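Local coordinates for N-acetyl-L-2,4-diaminobutyric acid deacetylase (Ruegeria pomeroyi, PDB 6TWL), which probably removes the acetyl group from N-acetyl-L-2,4-diaminobutyric acid with the help of zinc, a step in the bacterial breakdown of ectoine, at residues 47-52 / 235-240; 137-142 / 202-207. One frame throughout, in Å; residues are numbered along the deposited sequence.

Interaction 1: residues 47-52 / 235-240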
ATOM      1  N   ALA A  47       4.815  14.894  22.926  1.00 75.20           N
ATOM      2  CA  ALA A  47       6.082  14.447  22.370  1.00 71.19           C
ATOM      3  C   ALA A  47       5.984  12.989  21.947  1.00 73.37           C
ATOM      4  O   ALA A  47       5.379  12.168  22.645  1.00 70.74           O
ATOM      5  CB  ALA A  47       7.223  14.623  23.379  1.00 76.20           C
ATOM      6  N   GLY A  48       6.570  12.676  20.794  1.00 65.54           N
ATOM      7  CA  GLY A  48       6.651  11.313  20.328  1.00 61.67           C
ATOM      8  C   GLY A  48       7.080  11.212  18.878  1.00 62.50           C
ATOM      9  O   GLY A  48       7.409  12.211  18.229  1.00 64.80           O
ATOM     10  N   PRO A  49       7.087   9.992  18.346  1.00 63.35           N
ATOM     11  CA  PRO A  49       7.510   9.788  16.954  1.00 65.90           C
ATOM     12  C   PRO A  49       6.459  10.274  15.967  1.00 70.99           C
ATOM     13  O   PRO A  49       5.352  10.682  16.324  1.00 67.74           O
ATOM     14  CB  PRO A  49       7.714   8.274  16.849  1.00 68.35           C
ATOM     15  CG  PRO A  49       6.961   7.688  17.989  1.00 70.50           C
ATOM     16  CD  PRO A  49       6.854   8.726  19.063  1.00 62.77           C
ATOM     17  N   THR A  50       6.831  10.211  14.691  1.00 69.60           N
ATOM     18  CA  THR A  50       6.010  10.712  13.597  1.00 69.61           C
ATOM     19  C   THR A  50       5.703   9.579  12.628  1.00 68.75           C
ATOM     20  O   THR A  50       6.612   8.858  12.201  1.00 64.36           O
ATOM     21  CB  THR A  50       6.716  11.857  12.864  1.00 74.40           C
ATOM     22  OG1 THR A  50       6.610  13.058  13.636  1.00 81.35           O
ATOM     23  CG2 THR A  50       6.093  12.084  11.495  1.00 66.70           C
ATOM     24  N   ALA A  51       4.428   9.420  12.290  1.00 68.34           N
ATOM     25  CA  ALA A  51       4.001   8.440  11.302  1.00 64.96           C
ATOM     26  C   ALA A  51       3.600   9.156  10.018  1.00 64.52           C
ATOM     27  O   ALA A  51       2.834  10.124  10.052  1.00 64.17           O
ATOM     28  CB  ALA A  51       2.838   7.598  11.829  1.00 70.70           C
ATOM     29  N   LEU A  52       4.135   8.684   8.895  1.00 65.43           N
ATOM     30  CA  LEU A  52       3.788   9.186   7.569  1.00 65.51           C
ATOM     31  C   LEU A  52       2.904   8.143   6.892  1.00 63.24           C
ATOM     32  O   LEU A  52       3.378   7.064   6.522  1.00 58.82           O
ATOM     33  CB  LEU A  52       5.053   9.467   6.760  1.00 63.05           C
ATOM     34  CG  LEU A  52       4.928   9.991   5.328  1.00 63.22           C
ATOM     35  CD1 LEU A  52       4.010  11.196   5.257  1.00 55.63           C
ATOM     36  CD2 LEU A  52       6.300  10.344   4.796  1.00 54.39           C
ATOM     37  N   ALA A 235       3.707   1.848  17.805  1.00 81.10           N
ATOM     38  CA  ALA A 235       4.670   2.927  17.621  1.00 72.68           C
ATOM     39  C   ALA A 235       4.655   3.941  18.755  1.00 80.65           C
ATOM     40  O   ALA A 235       5.499   4.843  18.761  1.00 81.61           O
ATOM     41  CB  ALA A 235       4.413   3.641  16.293  1.00 57.11           C
ATOM     42  N   GLY A 236       3.734   3.821  19.710  1.00 81.37           N
ATOM     43  CA  GLY A 236       3.670   4.771  20.801  1.00 77.07           C
ATOM     44  C   GLY A 236       3.119   6.127  20.431  1.00 72.49           C
ATOM     45  O   GLY A 236       3.336   7.094  21.164  1.00 66.75           O
ATOM     46  N   ILE A 237       2.409   6.225  19.312  1.00 60.53           N
ATOM     47  CA  ILE A 237       1.798   7.475  18.881  1.00 65.82           C
ATOM     48  C   ILE A 237       0.352   7.577  19.346  1.00 75.21           C
ATOM     49  O   ILE A 237      -0.101   8.650  19.748  1.00 72.20           O
ATOM     50  CB  ILE A 237       1.902   7.614  17.347  1.00 65.36           C
ATOM     51  CG1 ILE A 237       3.367   7.638  16.913  1.00 63.21           C
ATOM     52  CG2 ILE A 237       1.196   8.868  16.868  1.00 66.20           C
ATOM     53  CD1 ILE A 237       3.554   7.788  15.425  1.00 59.04           C
ATOM     54  N   LEU A 238      -0.378   6.468  19.312  1.00 78.45           N
ATOM     55  CA  LEU A 238      -1.774   6.427  19.713  1.00 78.58           C
ATOM     56  C   LEU A 238      -1.922   5.688  21.036  1.00 77.97           C
ATOM     57  O   LEU A 238      -1.143   4.786  21.357  1.00 80.57           O
ATOM     58  CB  LEU A 238      -2.634   5.751  18.642  1.00 79.33           C
ATOM     59  CG  LEU A 238      -3.275   6.666  17.597  1.00 77.14           C
ATOM     60  CD1 LEU A 238      -4.464   5.982  16.942  1.00 67.05           C
ATOM     61  CD2 LEU A 238      -3.692   7.990  18.216  1.00 79.69           C
ATOM     62  N   LYS A 239      -2.935   6.082  21.803  1.00 78.24           N
ATOM     63  CA  LYS A 239      -3.230   5.441  23.074  1.00 84.27           C
ATOM     64  C   LYS A 239      -4.230   4.312  22.859  1.00 86.19           C
ATOM     65  O   LYS A 239      -5.143   4.423  22.035  1.00 83.35           O
ATOM     66  CB  LYS A 239      -3.793   6.450  24.082  1.00 89.65           C
ATOM     67  CG  LYS A 239      -5.170   7.000  23.716  1.00 94.57           C
ATOM     68  CD  LYS A 239      -5.681   8.029  24.719  1.00 94.63           C
ATOM     69  CE  LYS A 239      -6.389   9.131  23.974  1.00 89.76           C
ATOM     70  NZ  LYS A 239      -7.347  10.018  24.684  1.00 95.22           N
ATOM     71  N   GLY A 240      -4.044   3.218  23.581  1.00 89.00           N
ATOM     72  CA  GLY A 240      -5.053   2.183  23.627  1.00 93.72           C
ATOM     73  C   GLY A 240      -4.448   0.795  23.690  1.00 92.87           C
ATOM     74  O   GLY A 240      -3.238   0.619  23.815  1.00 94.16           O
TER

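Interaction 2: residues 137-142 / 202-207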
ATOM      1  N   ALA A 137      10.200  11.310   9.396  1.00 75.42           N
ATOM      2  CA  ALA A 137       9.243  10.251   9.680  1.00 73.83           C
ATOM      3  C   ALA A 137       9.954   9.086  10.350  1.00 70.92           C
ATOM      4  O   ALA A 137      11.028   8.667   9.905  1.00 64.81           O
ATOM      5  CB  ALA A 137       8.544   9.782   8.402  1.00 65.97           C
ATOM      6  N   ASP A 138       9.356   8.571  11.423  1.00 66.71           N
ATOM      7  CA  ASP A 138       9.871   7.398  12.111  1.00 65.73           C
ATOM      8  C   ASP A 138       9.172   6.118  11.683  1.00 69.76           C
ATOM      9  O   ASP A 138       9.731   5.029  11.861  1.00 71.31           O
ATOM     10  CB  ASP A 138       9.730   7.580  13.626  1.00 71.25           C
ATOM     11  CG  ASP A 138      10.444   8.822  14.127  1.00 71.46           C
ATOM     12  OD1 ASP A 138      11.682   8.890  13.992  1.00 77.03           O
ATOM     13  OD2 ASP A 138       9.766   9.743  14.631  1.00 74.92           O
ATOM     14  N   LEU A 139       7.977   6.236  11.116  1.00 55.83           N
ATOM     15  CA  LEU A 139       7.191   5.104  10.655  1.00 62.33           C
ATOM     16  C   LEU A 139       6.437   5.517   9.403  1.00 57.42           C
ATOM     17  O   LEU A 139       5.846   6.600   9.360  1.00 65.18           O
ATOM     18  CB  LEU A 139       6.209   4.645  11.733  1.00 61.92           C
ATOM     19  CG  LEU A 139       5.091   3.715  11.278  1.00 77.33           C
ATOM     20  CD1 LEU A 139       5.606   2.305  11.028  1.00 75.55           C
ATOM     21  CD2 LEU A 139       4.004   3.741  12.320  1.00 81.91           C
ATOM     22  N   ALA A 140       6.472   4.665   8.384  1.00 63.66           N
ATOM     23  CA  ALA A 140       5.714   4.873   7.159  1.00 66.38           C
ATOM     24  C   ALA A 140       4.782   3.690   6.947  1.00 65.50           C
ATOM     25  O   ALA A 140       5.219   2.536   6.997  1.00 63.76           O
ATOM     26  CB  ALA A 140       6.645   5.041   5.954  1.00 68.79           C
ATOM     27  N   VAL A 141       3.503   3.972   6.720  1.00 60.38           N
ATOM     28  CA  VAL A 141       2.519   2.952   6.373  1.00 63.36           C
ATOM     29  C   VAL A 141       2.005   3.274   4.982  1.00 62.79           C
ATOM     30  O   VAL A 141       1.386   4.325   4.786  1.00 63.01           O
ATOM     31  CB  VAL A 141       1.358   2.906   7.377  1.00 68.07           C
ATOM     32  CG1 VAL A 141       0.389   1.798   7.006  1.00 66.40           C
ATOM     33  CG2 VAL A 141       1.878   2.714   8.792  1.00 71.03           C
ATOM     34  N   ASP A 142       2.249   2.382   4.017  1.00 62.67           N
ATOM     35  CA  ASP A 142       1.847   2.612   2.629  1.00 64.90           C
ATOM     36  C   ASP A 142       0.789   1.589   2.246  1.00 59.94           C
ATOM     37  O   ASP A 142       1.093   0.403   2.078  1.00 61.73           O
ATOM     38  CB  ASP A 142       3.036   2.549   1.670  1.00 68.18           C
ATOM     39  CG  ASP A 142       2.726   3.188   0.322  1.00 72.98           C
ATOM     40  OD1 ASP A 142       1.829   4.057   0.270  1.00 71.70           O
ATOM     41  OD2 ASP A 142       3.375   2.838  -0.683  1.00 73.05           O
ATOM     42  N   GLY A 202      16.280   3.466   5.008  1.00 78.59           N
ATOM     43  CA  GLY A 202      16.385   2.721   6.244  1.00 78.94           C
ATOM     44  C   GLY A 202      15.246   2.938   7.207  1.00 78.33           C
ATOM     45  O   GLY A 202      15.405   2.682   8.404  1.00 80.94           O
ATOM     46  N   LYS A 203      14.098   3.395   6.726  1.00 73.54           N
ATOM     47  CA  LYS A 203      12.982   3.692   7.605  1.00 70.36           C
ATOM     48  C   LYS A 203      12.120   2.458   7.825  1.00 66.47           C
ATOM     49  O   LYS A 203      12.133   1.504   7.042  1.00 69.83           O
ATOM     50  CB  LYS A 203      12.133   4.826   7.035  1.00 65.32           C
ATOM     51  CG  LYS A 203      12.914   6.095   6.787  1.00 65.93           C
ATOM     52  CD  LYS A 203      13.040   6.892   8.069  1.00 71.34           C
ATOM     53  CE  LYS A 203      13.674   8.247   7.824  1.00 73.42           C
ATOM     54  NZ  LYS A 203      13.650   9.092   9.049  1.00 66.82           N
ATOM     55  N   VAL A 204      11.364   2.488   8.916  1.00 65.56           N
ATOM     56  CA  VAL A 204      10.386   1.447   9.200  1.00 71.02           C
ATOM     57  C   VAL A 204       9.215   1.637   8.248  1.00 67.08           C
ATOM     58  O   VAL A 204       8.566   2.689   8.247  1.00 68.24           O
ATOM     59  CB  VAL A 204       9.927   1.500  10.663  1.00 75.85           C
ATOM     60  CG1 VAL A 204       8.845   0.463  10.920  1.00 70.16           C
ATOM     61  CG2 VAL A 204      11.109   1.300  11.593  1.00 75.64           C
ATOM     62  N   LEU A 205       8.950   0.624   7.429  1.00 69.35           N
ATOM     63  CA  LEU A 205       7.900   0.669   6.424  1.00 70.95           C
ATOM     64  C   LEU A 205       7.054  -0.590   6.539  1.00 80.62           C
ATOM     65  O   LEU A 205       7.594  -1.699   6.572  1.00 84.22           O
ATOM     66  CB  LEU A 205       8.493   0.777   5.014  1.00 67.06           C
ATOM     67  CG  LEU A 205       7.540   0.557   3.837  1.00 67.69           C
ATOM     68  CD1 LEU A 205       6.625   1.754   3.681  1.00 59.02           C
ATOM     69  CD2 LEU A 205       8.310   0.285   2.552  1.00 75.72           C
ATOM     70  N   VAL A 206       5.737  -0.420   6.626  1.00 76.62           N
ATOM     71  CA  VAL A 206       4.797  -1.514   6.416  1.00 78.30           C
ATOM     72  C   VAL A 206       3.896  -1.138   5.250  1.00 64.16           C
ATOM     73  O   VAL A 206       3.355  -0.027   5.205  1.00 58.23           O
ATOM     74  CB  VAL A 206       3.978  -1.857   7.679  1.00 90.36           C
ATOM     75  CG1 VAL A 206       3.267  -0.635   8.251  1.00104.71           C
ATOM     76  CG2 VAL A 206       2.974  -2.977   7.369  1.00 81.20           C
ATOM     77  N   THR A 207       3.780  -2.049   4.292  1.00 60.55           N
ATOM     78  CA  THR A 207       2.905  -1.908   3.144  1.00 69.64           C
ATOM     79  C   THR A 207       1.801  -2.949   3.247  1.00 71.27           C
ATOM     80  O   THR A 207       1.879  -3.884   4.047  1.00 73.75           O
ATOM     81  CB  THR A 207       3.677  -2.083   1.836  1.00 74.83           C
ATOM     82  OG1 THR A 207       4.246  -3.399   1.801  1.00 74.25           O
ATOM     83  CG2 THR A 207       4.793  -1.059   1.746  1.00 76.17           C
TER
HETATM   84  O   HOH W   1      11.980   4.604  10.953  1.00 66.97           O

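Interaction 1: residues 47-52 / 235-240
Ile-237 and Pro-49 bury more surface than any other residues of this contact, which shows how a loop that follows a helix can be seated against the N-terminal end of an inner strand, packed there chiefly by apolar side chains. The two side chains slide past each other in opposite directions. CG of the Pro-49 ring meets CG1 of Ile-237 at 3.8 Å, and the same CG also lies 3.3 Å from the carbonyl O of Ala-235, a packing contact with the residue just after helix 218-234. Ile-237 carries CG1 beside its backbone N and anti to its carbonyl carbon (chi1 -61°), and the extended chi2 of -179° then sends CD1 out to the start of strand 50-54. There CD1 touches CB of Ala-51 at 3.7 Å and lies 3.5 Å from Pro-49 O, so a single methyl reaches both a side chain and the backbone.

Gly-236, with its positive phi (74°), ends helix 218-234 in a Schellman motif, and Ile-237 follows directly. Leu-84 and Val-80 pack on Ile-237 as well, while Thr-81 OG1 takes part in a hydrogen bond with Gly-236 O. No hydrogen bond joins 47-52 to 235-240. Between these two segments the contact therefore depends on shape: the fit of buried Ile-237 against Pro-49 and buried Ala-51 joins the post-helix loop to the start of strand 50-54.

Interaction 2: residues 137-142 / 202-207
The side chain of Lys-203 bends at chi2 (-83°) after CG leaves beside the backbone N, and this kink carries NZ back across to Ala-137, the residue before Asp-138. Val-141 and Val-206 reach one another from different torsions: CG1 of Val-206 stands between its backbone N and carbonyl carbon (chi1 54°), where it meets CG2 of Val-141 at 3.7 Å, the two side chains lying side by side and pointing the same way.

Underneath runs a textbook parallel pairing of strand 139-142 and the first part of strand 204-209. Ala-140 bonds through both of its backbone polar groups, its N to Val-204 O (2.9 Å) and its O to the N of Val-206 (3.0 Å); Val-206 O then accepts from Asp-142 N at 2.9 Å. Before the strands pair, Lys-203 NZ donates to Ala-137 O at 2.8 Å, tilted 22° from the carbonyl plane. Pro-135 O gives that ammonium a second acceptor.

Val-231 of helix 218-234 packs on Leu-139 and Val-141, whereas helix 194-201 packs on Leu-205 and Thr-207 across the sheet. Asp-142 OD1 is held by Thr-54 OG1, close to His-144; the second strand leads on to Glu-209. Both bind zinc in the metal-loaded protein; none is bound here. Directional backbone bonds thus set the relative positions of strands that lead to His-144 and Glu-209, with apolar side chains packing on both faces of the pair.

Both contacts reach one mixed sheet, because strands 50-54 and 139-142 are neighbours in it: Leu-52 N probably bonds to Leu-139 O, and Thr-50 O to Asp-138 N. Helix 218-234 ties them further, since the residues just after it lie in interaction 1 and its body packs on interaction 2. Interaction 1 is partly buried, nearer the periphery and away from the annotated zinc site, and relies on apolar side chains; interaction 2 is buried, deeper in the chain and next to that site, and adds a regular set of backbone bonds. In sequence, interaction 2 is nested within the loop that interaction 1 closes. Together they set directional pairing between strands against side-chain packing at a strand's end.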